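Local coordinates for exotoxin type A (PDB 1FNU), which probably acts as a secreted superantigen toxin, the phage-encoded erythrogenic toxin associated with scarlet fever, at residues V140-L145 with D203-D208. Residues are numbered along the deposited sequence; the frame is centred on the assembly and turned at random.
Sequences VTAQEL and DNETLD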
ATOM      1  N   VAL A 140     -27.871   2.853 -20.269  1.00 27.31           N
ATOM      2  CA  VAL A 140     -27.446   2.676 -18.879  1.00 26.38           C
ATOM      3  C   VAL A 140     -26.374   1.629 -18.772  1.00 25.69           C
ATOM      4  O   VAL A 140     -26.383   0.675 -19.563  1.00 25.56           O
ATOM      5  CB  VAL A 140     -28.615   2.181 -18.087  1.00 26.38           C
ATOM      6  CG1 VAL A 140     -29.677   3.182 -18.169  1.00 26.47           C
ATOM      7  CG2 VAL A 140     -29.155   0.952 -18.697  1.00 26.27           C
ATOM      8  N   THR A 141     -25.438   1.770 -17.838  1.00 24.78           N
ATOM      9  CA  THR A 141     -24.460   0.690 -17.748  1.00 24.06           C
ATOM     10  C   THR A 141     -25.114  -0.532 -17.132  1.00 23.53           C
ATOM     11  O   THR A 141     -26.052  -0.411 -16.400  1.00 23.33           O
ATOM     12  CB  THR A 141     -23.186   1.020 -16.886  1.00 23.97           C
ATOM     13  OG1 THR A 141     -23.542   1.095 -15.512  1.00 23.85           O
ATOM     14  CG2 THR A 141     -22.545   2.349 -17.339  1.00 23.83           C
ATOM     15  N   ALA A 142     -24.637  -1.721 -17.512  1.00 23.25           N
ATOM     16  CA  ALA A 142     -25.121  -2.982 -16.919  1.00 22.83           C
ATOM     17  C   ALA A 142     -24.852  -2.833 -15.361  1.00 22.52           C
ATOM     18  O   ALA A 142     -25.666  -3.235 -14.489  1.00 22.47           O
ATOM     19  CB  ALA A 142     -24.295  -4.140 -17.498  1.00 22.85           C
ATOM     20  N   GLN A 143     -23.704  -2.236 -15.035  1.00 21.90           N
ATOM     21  CA  GLN A 143     -23.390  -2.034 -13.650  1.00 21.36           C
ATOM     22  C   GLN A 143     -24.559  -1.400 -12.871  1.00 21.02           C
ATOM     23  O   GLN A 143     -25.007  -1.878 -11.785  1.00 20.95           O
ATOM     24  CB  GLN A 143     -22.101  -1.153 -13.511  1.00 21.12           C
ATOM     25  CG  GLN A 143     -21.633  -0.998 -12.046  1.00 20.69           C
ATOM     26  CD  GLN A 143     -20.404  -0.181 -11.838  1.00 20.43           C
ATOM     27  OE1 GLN A 143     -19.840   0.379 -12.769  1.00 20.42           O
ATOM     28  NE2 GLN A 143     -19.981  -0.076 -10.590  1.00 20.43           N
ATOM     29  N   GLU A 144     -25.061  -0.298 -13.378  1.00 20.55           N
ATOM     30  CA  GLU A 144     -26.120   0.338 -12.637  1.00 20.41           C
ATOM     31  C   GLU A 144     -27.348  -0.593 -12.395  1.00 20.06           C
ATOM     32  O   GLU A 144     -27.952  -0.654 -11.298  1.00 19.77           O
ATOM     33  CB  GLU A 144     -26.542   1.635 -13.353  1.00 20.70           C
ATOM     34  CG  GLU A 144     -27.887   2.142 -12.951  1.00 21.27           C
ATOM     35  CD  GLU A 144     -28.252   3.500 -13.611  1.00 21.67           C
ATOM     36  OE1 GLU A 144     -27.358   4.151 -14.201  1.00 21.83           O
ATOM     37  OE2 GLU A 144     -29.437   3.928 -13.512  1.00 21.79           O
ATOM     38  N   LEU A 145     -27.670  -1.360 -13.405  1.00 19.74           N
ATOM     39  CA  LEU A 145     -28.863  -2.221 -13.300  1.00 19.64           C
ATOM     40  C   LEU A 145     -28.645  -3.394 -12.353  1.00 19.58           C
ATOM     41  O   LEU A 145     -29.557  -3.745 -11.598  1.00 19.90           O
ATOM     42  CB  LEU A 145     -29.222  -2.692 -14.673  1.00 19.30           C
ATOM     43  CG  LEU A 145     -29.603  -1.506 -15.578  1.00 19.22           C
ATOM     44  CD1 LEU A 145     -29.837  -2.095 -16.907  1.00 19.18           C
ATOM     45  CD2 LEU A 145     -30.815  -0.819 -15.199  1.00 19.30           C
ATOM     46  N   ASP A 203     -15.364  -3.003 -18.261  1.00 23.18           N
ATOM     47  CA  ASP A 203     -15.515  -2.743 -19.697  1.00 23.85           C
ATOM     48  C   ASP A 203     -16.604  -1.725 -19.948  1.00 24.22           C
ATOM     49  O   ASP A 203     -16.887  -1.432 -21.072  1.00 24.17           O
ATOM     50  CB  ASP A 203     -15.759  -4.020 -20.521  1.00 24.15           C
ATOM     51  CG  ASP A 203     -17.088  -4.730 -20.189  1.00 24.46           C
ATOM     52  OD1 ASP A 203     -18.050  -4.127 -19.613  1.00 24.67           O
ATOM     53  OD2 ASP A 203     -17.174  -5.950 -20.552  1.00 24.93           O
ATOM     54  N   ASN A 204     -17.184  -1.212 -18.864  1.00 24.49           N
ATOM     55  CA  ASN A 204     -18.195  -0.160 -18.927  1.00 24.96           C
ATOM     56  C   ASN A 204     -19.363  -0.507 -19.809  1.00 25.38           C
ATOM     57  O   ASN A 204     -19.972   0.380 -20.374  1.00 25.40           O
ATOM     58  CB  ASN A 204     -17.511   1.094 -19.444  1.00 24.72           C
ATOM     59  CG  ASN A 204     -18.222   2.358 -19.079  1.00 24.56           C
ATOM     60  OD1 ASN A 204     -18.647   2.583 -17.934  1.00 24.32           O
ATOM     61  ND2 ASN A 204     -18.290   3.255 -20.063  1.00 24.65           N
ATOM     62  N   GLU A 205     -19.675  -1.797 -19.920  1.00 26.00           N
ATOM     63  CA  GLU A 205     -20.791  -2.266 -20.751  1.00 26.61           C
ATOM     64  C   GLU A 205     -22.079  -1.442 -20.526  1.00 26.63           C
ATOM     65  O   GLU A 205     -22.540  -1.238 -19.407  1.00 26.50           O
ATOM     66  CB  GLU A 205     -21.011  -3.770 -20.500  1.00 27.25           C
ATOM     67  CG  GLU A 205     -22.138  -4.407 -21.243  1.00 28.43           C
ATOM     68  CD  GLU A 205     -21.955  -4.476 -22.781  1.00 28.95           C
ATOM     69  OE1 GLU A 205     -21.771  -3.386 -23.444  1.00 29.54           O
ATOM     70  OE2 GLU A 205     -22.018  -5.635 -23.329  1.00 29.52           O
ATOM     71  N   THR A 206     -22.655  -0.982 -21.647  1.00 26.78           N
ATOM     72  CA  THR A 206     -23.815  -0.114 -21.633  1.00 26.76           C
ATOM     73  C   THR A 206     -24.917  -0.616 -22.594  1.00 26.89           C
ATOM     74  O   THR A 206     -24.644  -1.114 -23.670  1.00 26.60           O
ATOM     75  CB  THR A 206     -23.332   1.352 -22.054  1.00 26.91           C
ATOM     76  OG1 THR A 206     -22.314   1.826 -21.127  1.00 26.87           O
ATOM     77  CG2 THR A 206     -24.476   2.368 -22.026  1.00 26.77           C
ATOM     78  N   LEU A 207     -26.167  -0.491 -22.210  1.00 27.08           N
ATOM     79  CA  LEU A 207     -27.167  -0.937 -23.152  1.00 27.46           C
ATOM     80  C   LEU A 207     -28.378  -0.120 -23.125  1.00 27.65           C
ATOM     81  O   LEU A 207     -28.575   0.678 -22.249  1.00 27.57           O
ATOM     82  CB  LEU A 207     -27.488  -2.387 -22.968  1.00 27.48           C
ATOM     83  CG  LEU A 207     -27.454  -2.652 -21.483  1.00 27.45           C
ATOM     84  CD1 LEU A 207     -28.691  -2.126 -20.953  1.00 27.45           C
ATOM     85  CD2 LEU A 207     -27.321  -4.095 -21.232  1.00 27.50           C
ATOM     86  N   ASP A 208     -29.198  -0.321 -24.138  1.00 28.21           N
ATOM     87  CA  ASP A 208     -30.415   0.462 -24.287  1.00 28.63           C
ATOM     88  C   ASP A 208     -31.447  -0.030 -23.251  1.00 29.08           C
ATOM     89  O   ASP A 208     -31.894  -1.177 -23.311  1.00 29.11           O
ATOM     90  CB  ASP A 208     -30.802   0.207 -25.733  1.00 28.75           C
ATOM     91  CG  ASP A 208     -32.158   0.782 -26.145  1.00 28.66           C
ATOM     92  OD1 ASP A 208     -32.871   1.317 -25.264  1.00 28.45           O
ATOM     93  OD2 ASP A 208     -32.428   0.648 -27.404  1.00 28.69           O
TER
HETATM   94  O   HOH W   1     -21.371  -2.187 -17.177  1.00 18.15           O
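Val140 and Leu207 form the hydrogen-bonded pair of a short two-stranded antiparallel sheet, a buried backbone contact at the point where strand 139-141 runs into helix 142-157. Two backbone hydrogen bonds join them, Val140 N to Leu207 O at 3.0 Å and Leu207 N to Val140 O at 2.9 Å. One residue on, Thr141 and Thr206 make a non-hydrogen-bonded pair, their CA atoms 4.0 Å apart, and Val140 O also takes a CA-H...O contact from Thr206. The third bond already belongs to the helix: Ala142 N, in the first turn, donates to Glu205 O at 2.9 Å. Glu205 O is shared: a water donates to it at 2.7 Å while accepting from Gln143 N, tying a second first-turn amide to the same oxygen. Thr141 is the N-cap of this helix, the long helix that packs on the sheet of the beta-grasp domain. With Thr141 OG1 between its own N and carbonyl carbon (chi1 70°), the hydroxyl accepts from Glu144 N at 3.0 Å, while Thr141 CG2 is left to lie against Thr206 OG1 at 3.8 Å. Thr206 OG1 donates a hydrogen bond to Asn204 O, and an Asx turn from Asp203 OD1 to Glu205 N shapes the approach to the strand. Within that turn, Asn204 OD1 accepts a hydrogen bond from Val103 N of strand 96-105. On the face opposite the threonines, Leu207 CD1 touches Val140 CG2 at 3.8 Å. Leu145 CD1 reaches Leu207 CD1 from the helix, and Phe182 of strand 182-185 packs on Leu207 and Ala142.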